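Local coordinates for protein putative glutaryl-CoA dehydrogenase (Thermus thermophilus, PDB 2EBA) that binds flavin-adenine dinucleotide as a four-chain assembly and belongs to the acyl-CoA dehydrogenase family, at residues 14-19 with 71-77; 41-45 with 88-92; 154-158 with 185-189; 290-296 with 328-332. All coordinates share one frame; numbering follows the deposited sequence.

Contact 1 of 4, residues 14-19 with 71-77; sequences EEKEVQ and SSAAYGL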
loop_
_atom_site.group_PDB
_atom_site.type_symbol
_atom_site.label_atom_id
_atom_site.label_comp_id
_atom_site.label_asym_id
_atom_site.label_seq_id
_atom_site.Cartn_x
_atom_site.Cartn_y
_atom_site.Cartn_z
ATOM N N GLU A 14 -21.216 -32.489 10.634
ATOM C CA GLU A 14 -20.699 -32.370 12.002
ATOM C C GLU A 14 -19.989 -31.030 12.194
ATOM O O GLU A 14 -20.211 -30.329 13.175
ATOM C CB GLU A 14 -19.709 -33.506 12.302
ATOM C CG GLU A 14 -19.225 -33.553 13.765
ATOM C CD GLU A 14 -17.822 -34.166 13.935
ATOM O OE1 GLU A 14 -16.828 -33.520 13.516
ATOM O OE2 GLU A 14 -17.715 -35.290 14.487
ATOM N N GLU A 15 -19.123 -30.692 11.244
ATOM C CA GLU A 15 -18.383 -29.442 11.297
ATOM C C GLU A 15 -19.340 -28.263 11.260
ATOM O O GLU A 15 -19.156 -27.288 11.979
ATOM C CB GLU A 15 -17.406 -29.367 10.123
ATOM C CG GLU A 15 -16.448 -30.535 10.100
ATOM C CD GLU A 15 -15.582 -30.581 8.866
ATOM O OE1 GLU A 15 -16.079 -30.268 7.765
ATOM O OE2 GLU A 15 -14.401 -30.953 8.995
ATOM N N LYS A 16 -20.370 -28.359 10.426
ATOM C CA LYS A 16 -21.325 -27.271 10.316
ATOM C C LYS A 16 -22.135 -27.082 11.572
ATOM O O LYS A 16 -22.551 -25.949 11.874
ATOM C CB LYS A 16 -22.228 -27.467 9.090
ATOM C CG LYS A 16 -21.486 -27.179 7.792
ATOM C CD LYS A 16 -22.377 -27.145 6.569
ATOM C CE LYS A 16 -22.878 -28.520 6.210
ATOM N NZ LYS A 16 -23.190 -28.547 4.772
ATOM N N GLU A 17 -22.369 -28.137 12.343
ATOM C CA GLU A 17 -23.122 -27.878 13.545
ATOM C C GLU A 17 -22.210 -27.442 14.698
ATOM O O GLU A 17 -22.727 -26.856 15.680
ATOM C CB GLU A 17 -24.012 -29.069 13.940
ATOM C CG GLU A 17 -25.459 -28.636 14.268
ATOM C CD GLU A 17 -25.660 -28.293 15.751
ATOM O OE1 GLU A 17 -24.957 -28.884 16.606
ATOM O OE2 GLU A 17 -26.534 -27.455 16.076
ATOM N N VAL A 18 -20.885 -27.675 14.642
ATOM C CA VAL A 18 -20.096 -27.173 15.771
ATOM C C VAL A 18 -20.085 -25.650 15.555
ATOM O O VAL A 18 -20.005 -24.881 16.522
ATOM C CB VAL A 18 -18.635 -27.760 15.882
ATOM C CG1 VAL A 18 -18.672 -29.257 15.649
ATOM C CG2 VAL A 18 -17.708 -27.062 14.954
ATOM N N GLN A 19 -20.228 -25.206 14.303
ATOM C CA GLN A 19 -20.234 -23.774 14.010
ATOM C C GLN A 19 -21.532 -23.144 14.494
ATOM O O GLN A 19 -21.509 -22.115 15.172
ATOM C CB GLN A 19 -20.067 -23.490 12.517
ATOM C CG GLN A 19 -19.936 -22.000 12.168
ATOM C CD GLN A 19 -21.261 -21.345 11.802
ATOM O OE1 GLN A 19 -21.518 -20.172 12.107
ATOM N NE2 GLN A 19 -22.096 -22.102 11.118
ATOM N N SER A 71 -12.791 -32.882 13.800
ATOM C CA SER A 71 -11.801 -32.477 12.802
ATOM C C SER A 71 -11.085 -31.175 13.073
ATOM O O SER A 71 -11.463 -30.403 13.947
ATOM C CB SER A 71 -12.452 -32.374 11.426
ATOM O OG SER A 71 -13.256 -31.210 11.341
ATOM N N SER A 72 -10.040 -30.939 12.292
ATOM C CA SER A 72 -9.265 -29.718 12.403
ATOM C C SER A 72 -10.142 -28.577 11.928
ATOM O O SER A 72 -10.117 -27.493 12.499
ATOM C CB SER A 72 -7.998 -29.802 11.552
ATOM O OG SER A 72 -7.060 -30.679 12.152
ATOM N N ALA A 73 -10.930 -28.829 10.886
ATOM C CA ALA A 73 -11.825 -27.810 10.364
ATOM C C ALA A 73 -12.739 -27.357 11.512
ATOM O O ALA A 73 -12.968 -26.161 11.710
ATOM C CB ALA A 73 -12.646 -28.379 9.213
ATOM N N ALA A 74 -13.238 -28.321 12.280
ATOM C CA ALA A 74 -14.123 -28.030 13.405
ATOM C C ALA A 74 -13.416 -27.178 14.451
ATOM O O ALA A 74 -14.024 -26.285 15.034
ATOM C CB ALA A 74 -14.632 -29.342 14.041
ATOM N N TYR A 75 -12.140 -27.461 14.696
ATOM C CA TYR A 75 -11.359 -26.690 15.657
ATOM C C TYR A 75 -11.245 -25.284 15.087
ATOM O O TYR A 75 -11.489 -24.301 15.778
ATOM C CB TYR A 75 -9.971 -27.328 15.843
ATOM C CG TYR A 75 -8.955 -26.511 16.642
ATOM C CD1 TYR A 75 -9.319 -25.841 17.812
ATOM C CD2 TYR A 75 -7.619 -26.444 16.238
ATOM C CE1 TYR A 75 -8.377 -25.128 18.554
ATOM C CE2 TYR A 75 -6.675 -25.740 16.966
ATOM C CZ TYR A 75 -7.057 -25.082 18.122
ATOM O OH TYR A 75 -6.122 -24.359 18.830
ATOM N N GLY A 76 -10.895 -25.207 13.804
ATOM C CA GLY A 76 -10.771 -23.921 13.149
ATOM C C GLY A 76 -12.069 -23.158 13.255
ATOM O O GLY A 76 -12.071 -21.961 13.510
ATOM N N LEU A 77 -13.180 -23.865 13.074
ATOM C CA LEU A 77 -14.505 -23.267 13.146
ATOM C C LEU A 77 -14.880 -22.760 14.531
ATOM O O LEU A 77 -15.620 -21.796 14.635
ATOM C CB LEU A 77 -15.573 -24.253 12.658
ATOM C CG LEU A 77 -15.597 -24.540 11.149
ATOM C CD1 LEU A 77 -16.530 -25.708 10.831
ATOM C CD2 LEU A 77 -16.032 -23.295 10.408
#
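Ser71 OG is held by two groups at once: it donates to Glu15 OE2 across the contact, with Ser71 OG 2.6 Å from Glu15 OE2, and accepts from its own helix, with Ala74 N 3.0 Å from Ser71 OG at an N-H...O angle of 157°. Because OG lies between the backbone N and the carbonyl carbon of Ser71 (chi1 74°), it can turn back over the first turn and cap it. The carboxylate receives the hydroxyl on the anti lone pair of OE2, the one facing away from OE1. Glu15 has an extended chain that carries this oxygen across to the serine, where OE2 also rests against Ala73, whose CB is 3.1 Å from Glu15 OE2. Arg306 of helix 281-309 forms a salt bridge with the same oxygen, while OE1 takes a hydrogen bond from Thr12 N; such company would probably favour an ionised carboxylate at this buried position. Along 71-77 the contact turns mainly to hydrocarbon: Leu77 CD1 lies against the backbone of the facing helix, 3.3 Å from Glu15 O and 3.8 Å from Glu15 CB. Beside it, Val18 presents a single methyl, CG2, which lies 3.9 Å from Ala74 CB and also touches Leu77 CB. The helix segments run nearly parallel, at 15°, with axes 8.9 Å apart, a close approach to which the small Ala73 and Ala74 probably contribute. A buried glutamate reaching the serine N-cap of a neighbouring helix thus joins helices 13-29 and 72-85 within the helical N-terminal domain of the acyl-CoA dehydrogenase fold.

Contact 2 of 4, residues 41-45 with 88-92; sequences GVFPT and GLRSF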
loop_
_atom_site.group_PDB
_atom_site.type_symbol
_atom_site.label_atom_id
_atom_site.label_comp_id
_atom_site.label_asym_id
_atom_site.label_seq_id
_atom_site.Cartn_x
_atom_site.Cartn_y
_atom_site.Cartn_z
ATOM N N GLY A 41 -10.979 -4.980 31.733
ATOM C CA GLY A 41 -9.816 -5.827 31.590
ATOM C C GLY A 41 -9.848 -7.131 32.351
ATOM O O GLY A 41 -8.884 -7.486 33.021
ATOM N N VAL A 42 -10.946 -7.862 32.250
ATOM C CA VAL A 42 -11.029 -9.137 32.929
ATOM C C VAL A 42 -11.397 -10.277 31.986
ATOM O O VAL A 42 -12.102 -10.078 31.000
ATOM C CB VAL A 42 -12.056 -9.078 34.082
ATOM C CG1 VAL A 42 -13.449 -8.755 33.538
ATOM C CG2 VAL A 42 -12.048 -10.400 34.854
ATOM N N PHE A 43 -10.885 -11.467 32.287
ATOM C CA PHE A 43 -11.190 -12.655 31.510
ATOM C C PHE A 43 -12.278 -13.379 32.278
ATOM O O PHE A 43 -12.159 -13.600 33.479
ATOM C CB PHE A 43 -9.984 -13.588 31.374
ATOM C CG PHE A 43 -10.279 -14.825 30.567
ATOM C CD1 PHE A 43 -10.253 -14.776 29.185
ATOM C CD2 PHE A 43 -10.661 -16.010 31.184
ATOM C CE1 PHE A 43 -10.607 -15.878 28.419
ATOM C CE2 PHE A 43 -11.021 -17.128 30.421
ATOM C CZ PHE A 43 -10.993 -17.055 29.034
ATOM N N PRO A 44 -13.354 -13.768 31.586
ATOM C CA PRO A 44 -14.482 -14.475 32.198
ATOM C C PRO A 44 -14.207 -15.941 32.497
ATOM O O PRO A 44 -14.551 -16.810 31.703
ATOM C CB PRO A 44 -15.586 -14.291 31.172
ATOM C CG PRO A 44 -14.806 -14.330 29.876
ATOM C CD PRO A 44 -13.630 -13.455 30.173
ATOM N N THR A 45 -13.605 -16.217 33.649
ATOM C CA THR A 45 -13.282 -17.585 34.028
ATOM C C THR A 45 -14.476 -18.526 34.029
ATOM O O THR A 45 -14.346 -19.697 33.681
ATOM C CB THR A 45 -12.598 -17.642 35.428
ATOM O OG1 THR A 45 -13.465 -17.089 36.430
ATOM C CG2 THR A 45 -11.307 -16.857 35.405
ATOM N N GLY A 88 -9.520 -12.518 22.849
ATOM C CA GLY A 88 -9.120 -13.021 24.145
ATOM C C GLY A 88 -9.772 -14.354 24.455
ATOM O O GLY A 88 -9.167 -15.246 25.071
ATOM N N LEU A 89 -11.018 -14.498 24.029
ATOM C CA LEU A 89 -11.736 -15.730 24.280
ATOM C C LEU A 89 -11.126 -16.846 23.453
ATOM O O LEU A 89 -11.039 -17.986 23.912
ATOM C CB LEU A 89 -13.224 -15.568 23.946
ATOM C CG LEU A 89 -14.023 -14.511 24.727
ATOM C CD1 LEU A 89 -15.476 -14.522 24.276
ATOM C CD2 LEU A 89 -13.929 -14.780 26.225
ATOM N N ARG A 90 -10.691 -16.513 22.243
ATOM C CA ARG A 90 -10.084 -17.496 21.343
ATOM C C ARG A 90 -8.694 -17.888 21.847
ATOM O O ARG A 90 -8.275 -19.042 21.743
ATOM C CB ARG A 90 -9.998 -16.911 19.924
ATOM C CG ARG A 90 -9.694 -17.913 18.798
ATOM C CD ARG A 90 -8.195 -18.152 18.622
ATOM N NE ARG A 90 -7.495 -16.902 18.354
ATOM C CZ ARG A 90 -6.306 -16.578 18.852
ATOM N NH1 ARG A 90 -5.663 -17.414 19.657
ATOM N NH2 ARG A 90 -5.768 -15.399 18.566
ATOM N N SER A 91 -7.992 -16.902 22.410
ATOM C CA SER A 91 -6.653 -17.099 22.952
ATOM C C SER A 91 -6.641 -18.166 24.031
ATOM O O SER A 91 -5.762 -19.024 24.049
ATOM C CB SER A 91 -6.124 -15.785 23.536
ATOM O OG SER A 91 -5.923 -14.827 22.512
ATOM N N PHE A 92 -7.608 -18.107 24.937
ATOM C CA PHE A 92 -7.669 -19.095 25.995
ATOM C C PHE A 92 -7.748 -20.496 25.392
ATOM O O PHE A 92 -6.997 -21.388 25.780
ATOM C CB PHE A 92 -8.875 -18.850 26.916
ATOM C CG PHE A 92 -9.027 -19.893 27.995
ATOM C CD1 PHE A 92 -9.770 -21.053 27.775
ATOM C CD2 PHE A 92 -8.354 -19.753 29.204
ATOM C CE1 PHE A 92 -9.833 -22.060 28.740
ATOM C CE2 PHE A 92 -8.407 -20.755 30.184
ATOM C CZ PHE A 92 -9.147 -21.914 29.949
#
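Phe43 pushes the far end of its ring against the helix segment 88-92, and its CZ comes to 3.5 Å from Phe92 CB. The two aromatic rings lie near parallel, with planes at 26°, yet they are slid so far apart that they barely overlap; their centroids are 5.3 Å from each other. Contact therefore falls on CZ and its neighbours in Phe43 and on CB, CG and CD2 of Phe92. The carbonyl O of Gly88 lies at the edge of the Phe43 ring, near its plane, 3.7 Å from Phe43 CE1. Leu89 completes this shell with one methyl: its CD2 packs 3.8 Å from Pro44 CG and more loosely against Phe43 CE1. Phe43 reaches the helix because CG stands anti to the backbone N (chi1 -180°), and Pro44 CD lies over one face of the ring, toward the rim. In fold terms, a loop linking helices 31-39 and 48-54 is laid on the start of helix 87-107, in the helical N-terminal domain of an acyl-CoA dehydrogenase, with the nearest atoms of Gly88 and a bound FAD about 9 Å apart. Two local turns shape the loop: Gly41, with positive phi, closes helix 31-39 in a Schellman motif, and Pro44 is the centre of an inverse gamma turn. Farther out, Ile48 touches both phenylalanines, Phe51 adds to Phe92, Trp37 backs Pro44, and Leu82 of helix 72-85 packs on Leu89.

Contact 3 of 4, residues 154-158 with 185-189; sequences TWVLN and LGFLV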
loop_
_atom_site.group_PDB
_atom_site.type_symbol
_atom_site.label_atom_id
_atom_site.label_comp_id
_atom_site.label_asym_id
_atom_site.label_seq_id
_atom_site.Cartn_x
_atom_site.Cartn_y
_atom_site.Cartn_z
ATOM N N THR A 154 15.794 -34.966 39.617
ATOM C CA THR A 154 14.898 -33.832 39.677
ATOM C C THR A 154 15.663 -32.733 38.959
ATOM O O THR A 154 16.894 -32.778 38.888
ATOM C CB THR A 154 14.549 -33.388 41.135
ATOM O OG1 THR A 154 15.731 -32.916 41.794
ATOM C CG2 THR A 154 13.930 -34.543 41.932
ATOM N N TRP A 155 14.937 -31.772 38.396
ATOM C CA TRP A 155 15.556 -30.656 37.686
ATOM C C TRP A 155 15.286 -29.347 38.413
ATOM O O TRP A 155 14.202 -29.160 38.972
ATOM C CB TRP A 155 14.986 -30.513 36.272
ATOM C CG TRP A 155 15.166 -31.679 35.383
ATOM C CD1 TRP A 155 14.473 -32.851 35.419
ATOM C CD2 TRP A 155 16.087 -31.785 34.300
ATOM N NE1 TRP A 155 14.901 -33.687 34.419
ATOM C CE2 TRP A 155 15.895 -33.060 33.715
ATOM C CE3 TRP A 155 17.059 -30.929 33.762
ATOM C CZ2 TRP A 155 16.639 -33.503 32.617
ATOM C CZ3 TRP A 155 17.801 -31.366 32.666
ATOM C CH2 TRP A 155 17.585 -32.647 32.105
ATOM N N VAL A 156 16.265 -28.446 38.400
ATOM C CA VAL A 156 16.097 -27.139 39.026
ATOM C C VAL A 156 16.076 -26.129 37.896
ATOM O O VAL A 156 17.028 -26.024 37.125
ATOM C CB VAL A 156 17.242 -26.785 40.014
ATOM C CG1 VAL A 156 18.556 -26.585 39.273
ATOM C CG2 VAL A 156 16.881 -25.521 40.772
ATOM N N LEU A 157 14.972 -25.402 37.789
ATOM C CA LEU A 157 14.800 -24.412 36.738
ATOM C C LEU A 157 14.943 -22.986 37.245
ATOM O O LEU A 157 14.473 -22.645 38.341
ATOM C CB LEU A 157 13.426 -24.585 36.080
ATOM C CG LEU A 157 13.211 -25.698 35.039
ATOM C CD1 LEU A 157 13.821 -27.006 35.514
ATOM C CD2 LEU A 157 11.718 -25.865 34.781
ATOM N N ASN A 158 15.604 -22.161 36.435
ATOM C CA ASN A 158 15.828 -20.746 36.736
ATOM C C ASN A 158 15.693 -19.934 35.452
ATOM O O ASN A 158 16.388 -20.186 34.472
ATOM C CB ASN A 158 17.232 -20.513 37.317
ATOM C CG ASN A 158 17.329 -20.854 38.796
ATOM O OD1 ASN A 158 16.766 -20.159 39.646
ATOM N ND2 ASN A 158 18.047 -21.926 39.108
ATOM N N LEU A 185 14.390 -28.387 26.267
ATOM C CA LEU A 185 13.577 -29.383 26.945
ATOM C C LEU A 185 12.273 -28.745 27.386
ATOM O O LEU A 185 12.173 -27.523 27.464
ATOM C CB LEU A 185 14.313 -29.922 28.164
ATOM C CG LEU A 185 15.580 -30.735 27.897
ATOM C CD1 LEU A 185 16.231 -31.086 29.234
ATOM C CD2 LEU A 185 15.239 -32.006 27.102
ATOM N N GLY A 186 11.276 -29.573 27.679
ATOM C CA GLY A 186 9.992 -29.053 28.117
ATOM C C GLY A 186 9.487 -29.667 29.407
ATOM O O GLY A 186 9.387 -30.888 29.523
ATOM N N PHE A 187 9.137 -28.816 30.368
ATOM C CA PHE A 187 8.646 -29.290 31.653
ATOM C C PHE A 187 7.201 -28.911 31.955
ATOM O O PHE A 187 6.723 -27.847 31.553
ATOM C CB PHE A 187 9.537 -28.757 32.774
ATOM C CG PHE A 187 11.003 -28.954 32.529
ATOM C CD1 PHE A 187 11.716 -28.052 31.744
ATOM C CD2 PHE A 187 11.670 -30.053 33.063
ATOM C CE1 PHE A 187 13.070 -28.242 31.496
ATOM C CE2 PHE A 187 13.020 -30.251 32.821
ATOM C CZ PHE A 187 13.724 -29.347 32.038
ATOM N N LEU A 188 6.507 -29.803 32.655
ATOM C CA LEU A 188 5.133 -29.560 33.092
ATOM C C LEU A 188 5.341 -29.140 34.544
ATOM O O LEU A 188 5.421 -29.971 35.444
ATOM C CB LEU A 188 4.292 -30.839 33.014
ATOM C CG LEU A 188 4.297 -31.480 31.627
ATOM C CD1 LEU A 188 3.369 -32.684 31.608
ATOM C CD2 LEU A 188 3.870 -30.442 30.593
ATOM N N VAL A 189 5.452 -27.830 34.736
ATOM C CA VAL A 189 5.708 -27.211 36.032
ATOM C C VAL A 189 4.466 -26.755 36.778
ATOM O O VAL A 189 3.774 -25.849 36.331
ATOM C CB VAL A 189 6.615 -25.970 35.853
ATOM C CG1 VAL A 189 6.910 -25.324 37.205
ATOM C CG2 VAL A 189 7.885 -26.358 35.148
#
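Two aromatic side chains, Trp155 and Phe187, make the central interaction, an edge-to-face (T-shaped) pair. The edge of Phe187 is directed at the face of Trp155, with CE2 3.6 Å from Trp155 CG and displaced toward the rim of the indole. Phe187 CG lies anti to its own carbonyl carbon, which brings the ring over to the indole. The planes stand at 63°, and the centroid of the five-membered ring is 5.1 Å from that of the phenyl ring. A CH-pi contact uses the phenyl ring in the complementary way: Leu157 CD1 lies over the centre of its face, 4.1 Å from the Phe187 centroid and only 8° off the ring normal. Phe187 thus gives its edge to one neighbour and a face to the next.

The remaining contacts are plain apolar ones. The Leu185 side chain crosses the indole at about a right angle, its CD1 3.5 Å from Trp155 CH2. Leu157 uses its second methyl, CD2, as a bridge, 3.7 Å from Phe187 CD1 and 3.9 Å from Val189 CG2. No hydrogen bond joins the two segments; the indole N-H is satisfied elsewhere, by Glu224, and the backbones pair with other strands, Trp155 with Val222 and Leu185 with Ala177. Ala148 of strand 147-149 packs on Trp155, Leu157 and Phe187 alike.

The strand segments, which belong to two different sheets, cross at 94° with axes 10.5 Å apart, and their side chains meet between the sheets. Such near-orthogonal packing around an apolar core is characteristic of the middle, beta domain of the acyl-CoA dehydrogenase fold.

Contact 4 of 4, residues 290-296 with 328-332; sequences MLAWHTE and KALQA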
loop_
_atom_site.group_PDB
_atom_site.type_symbol
_atom_site.label_atom_id
_atom_site.label_comp_id
_atom_site.label_asym_id
_atom_site.label_seq_id
_atom_site.Cartn_x
_atom_site.Cartn_y
_atom_site.Cartn_z
ATOM N N MET A 290 -12.592 -5.739 2.202
ATOM C CA MET A 290 -12.898 -6.557 3.368
ATOM C C MET A 290 -13.470 -7.909 2.957
ATOM O O MET A 290 -13.078 -8.945 3.494
ATOM C CB MET A 290 -13.880 -5.830 4.290
ATOM C CG MET A 290 -13.301 -4.595 4.961
ATOM S SD MET A 290 -14.455 -3.825 6.112
ATOM C CE MET A 290 -14.370 -4.966 7.490
ATOM N N LEU A 291 -14.397 -7.896 2.005
ATOM C CA LEU A 291 -15.012 -9.124 1.547
ATOM C C LEU A 291 -14.010 -10.002 0.806
ATOM O O LEU A 291 -13.976 -11.214 1.002
ATOM C CB LEU A 291 -16.205 -8.801 0.646
ATOM C CG LEU A 291 -17.038 -9.995 0.190
ATOM C CD1 LEU A 291 -17.772 -10.603 1.368
ATOM C CD2 LEU A 291 -18.021 -9.548 -0.859
ATOM N N ALA A 292 -13.191 -9.389 -0.039
ATOM C CA ALA A 292 -12.198 -10.130 -0.804
ATOM C C ALA A 292 -11.249 -10.840 0.140
ATOM O O ALA A 292 -10.996 -12.032 0.006
ATOM C CB ALA A 292 -11.417 -9.186 -1.723
ATOM N N TRP A 293 -10.732 -10.106 1.114
ATOM C CA TRP A 293 -9.802 -10.696 2.062
ATOM C C TRP A 293 -10.415 -11.861 2.831
ATOM O O TRP A 293 -9.785 -12.889 3.020
ATOM C CB TRP A 293 -9.323 -9.634 3.037
ATOM C CG TRP A 293 -8.394 -8.653 2.426
ATOM C CD1 TRP A 293 -7.609 -8.843 1.336
ATOM C CD2 TRP A 293 -8.090 -7.347 2.919
ATOM N NE1 TRP A 293 -6.828 -7.736 1.115
ATOM C CE2 TRP A 293 -7.105 -6.800 2.076
ATOM C CE3 TRP A 293 -8.553 -6.587 4.000
ATOM C CZ2 TRP A 293 -6.571 -5.519 2.275
ATOM C CZ3 TRP A 293 -8.026 -5.316 4.202
ATOM C CH2 TRP A 293 -7.045 -4.794 3.341
ATOM N N HIS A 294 -11.647 -11.684 3.275
ATOM C CA HIS A 294 -12.328 -12.721 4.019
ATOM C C HIS A 294 -12.471 -14.001 3.218
ATOM O O HIS A 294 -12.272 -15.083 3.744
ATOM C CB HIS A 294 -13.695 -12.227 4.474
ATOM C CG HIS A 294 -14.424 -13.200 5.344
ATOM N ND1 HIS A 294 -15.229 -14.198 4.836
ATOM C CD2 HIS A 294 -14.459 -13.335 6.692
ATOM C CE1 HIS A 294 -15.729 -14.902 5.835
ATOM N NE2 HIS A 294 -15.278 -14.403 6.969
ATOM N N THR A 295 -12.814 -13.872 1.941
ATOM C CA THR A 295 -12.978 -15.025 1.063
ATOM C C THR A 295 -11.642 -15.735 0.875
ATOM O O THR A 295 -11.575 -16.959 0.910
ATOM C CB THR A 295 -13.528 -14.573 -0.306
ATOM O OG1 THR A 295 -14.783 -13.905 -0.108
ATOM C CG2 THR A 295 -13.720 -15.753 -1.231
ATOM N N GLU A 296 -10.583 -14.958 0.673
ATOM C CA GLU A 296 -9.245 -15.495 0.494
ATOM C C GLU A 296 -8.815 -16.213 1.766
ATOM O O GLU A 296 -8.254 -17.298 1.725
ATOM C CB GLU A 296 -8.271 -14.359 0.183
ATOM C CG GLU A 296 -8.444 -13.783 -1.207
ATOM C CD GLU A 296 -7.609 -12.543 -1.446
ATOM O OE1 GLU A 296 -7.476 -12.146 -2.622
ATOM O OE2 GLU A 296 -7.102 -11.959 -0.467
ATOM N N LYS A 328 -4.639 -9.117 7.229
ATOM C CA LYS A 328 -5.879 -8.688 6.590
ATOM C C LYS A 328 -6.920 -8.271 7.608
ATOM O O LYS A 328 -7.567 -7.248 7.444
ATOM C CB LYS A 328 -6.423 -9.802 5.684
ATOM C CG LYS A 328 -5.565 -10.018 4.454
ATOM C CD LYS A 328 -5.978 -11.217 3.630
ATOM C CE LYS A 328 -5.024 -11.381 2.474
ATOM N NZ LYS A 328 -5.408 -12.569 1.668
ATOM N N ALA A 329 -7.078 -9.059 8.665
ATOM C CA ALA A 329 -8.040 -8.736 9.698
ATOM C C ALA A 329 -7.621 -7.452 10.428
ATOM O O ALA A 329 -8.465 -6.656 10.812
ATOM C CB ALA A 329 -8.164 -9.900 10.688
ATOM N N LEU A 330 -6.326 -7.252 10.639
ATOM C CA LEU A 330 -5.886 -6.035 11.302
ATOM C C LEU A 330 -6.175 -4.857 10.357
ATOM O O LEU A 330 -6.719 -3.835 10.760
ATOM C CB LEU A 330 -4.381 -6.094 11.638
ATOM C CG LEU A 330 -3.757 -4.864 12.325
ATOM C CD1 LEU A 330 -4.442 -4.567 13.657
ATOM C CD2 LEU A 330 -2.300 -5.104 12.555
ATOM N N GLN A 331 -5.836 -5.008 9.087
ATOM C CA GLN A 331 -6.090 -3.925 8.152
ATOM C C GLN A 331 -7.591 -3.621 8.063
ATOM O O GLN A 331 -8.005 -2.468 8.014
ATOM C CB GLN A 331 -5.538 -4.295 6.779
ATOM C CG GLN A 331 -4.024 -4.455 6.732
ATOM C CD GLN A 331 -3.543 -5.072 5.417
ATOM O OE1 GLN A 331 -3.708 -6.276 5.175
ATOM N NE2 GLN A 331 -2.956 -4.246 4.552
ATOM N N ALA A 332 -8.414 -4.662 8.063
ATOM C CA ALA A 332 -9.856 -4.485 7.964
ATOM C C ALA A 332 -10.447 -3.835 9.197
ATOM O O ALA A 332 -11.427 -3.108 9.107
ATOM C CB ALA A 332 -10.530 -5.827 7.718
#
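Trp293 lies flat beneath the aliphatic chain of Lys328, which passes obliquely over one face of the indole. Lys328 CG makes a CH-pi contact 3.9 Å from the centroid of the five-membered ring, 15° off its normal, and Lys328 CD follows at 3.7 Å from Trp293 CD1. Gln331 crosses the indole at about a right angle farther along, its CB 3.7 Å from Trp293 CZ3. The six-membered part of the ring also comes close to the backbone, with Trp293 CE3 3.6 Å from Lys328 O.

Fully stretched beyond CG, the lysine clears the indole and brings its ammonium group to Glu296. The salt bridge is short, Lys328 NZ to Glu296 OE2 2.8 Å, and meets the carboxylate on the anti side of OE2, 33° out of its plane. Helices 281-309 and 315-340 run antiparallel here, their segments at 160° with axes 10.1 Å apart, as neighbours in the helical C-terminal domain of the acyl-CoA dehydrogenase fold. The Glu296-Lys328 pair lies at a subunit boundary: Glu296 OE1 binds Lys328 and Gln324 of the second subunit, and Lys328 NZ binds Glu296 OE1 of that subunit, a reciprocal network that probably balances these buried charges.

At the other end of the contact, Met290 bends at its last torsion, which turns CE onto Ala332, 3.9 Å from its CB. Val259 and Tyr260 of helix 235-269 also touch this methionine.

How the contacts relate
Along the chain, contacts 1 and 2 come first and interleave, since their segments alternate within the N-terminal domain; helices 72-85 and 87-107, each carrying one side of a contact, follow directly on one another, although the contact centres are 21 Å apart. Contact 3 belongs to the middle domain and contact 4 to the C-terminal one, on opposite sides of the chain's centre and 42 Å apart between centres. None of the four touches another. Helix 281-309 serves both contacts 1 and 4, whose centres are 21 Å apart: it carries 290-296 and, farther along, supplies Arg306 to contact 1. Together the four contacts sample two helical domains, the beta domain between them in sequence, and, through contact 4, a subunit interface.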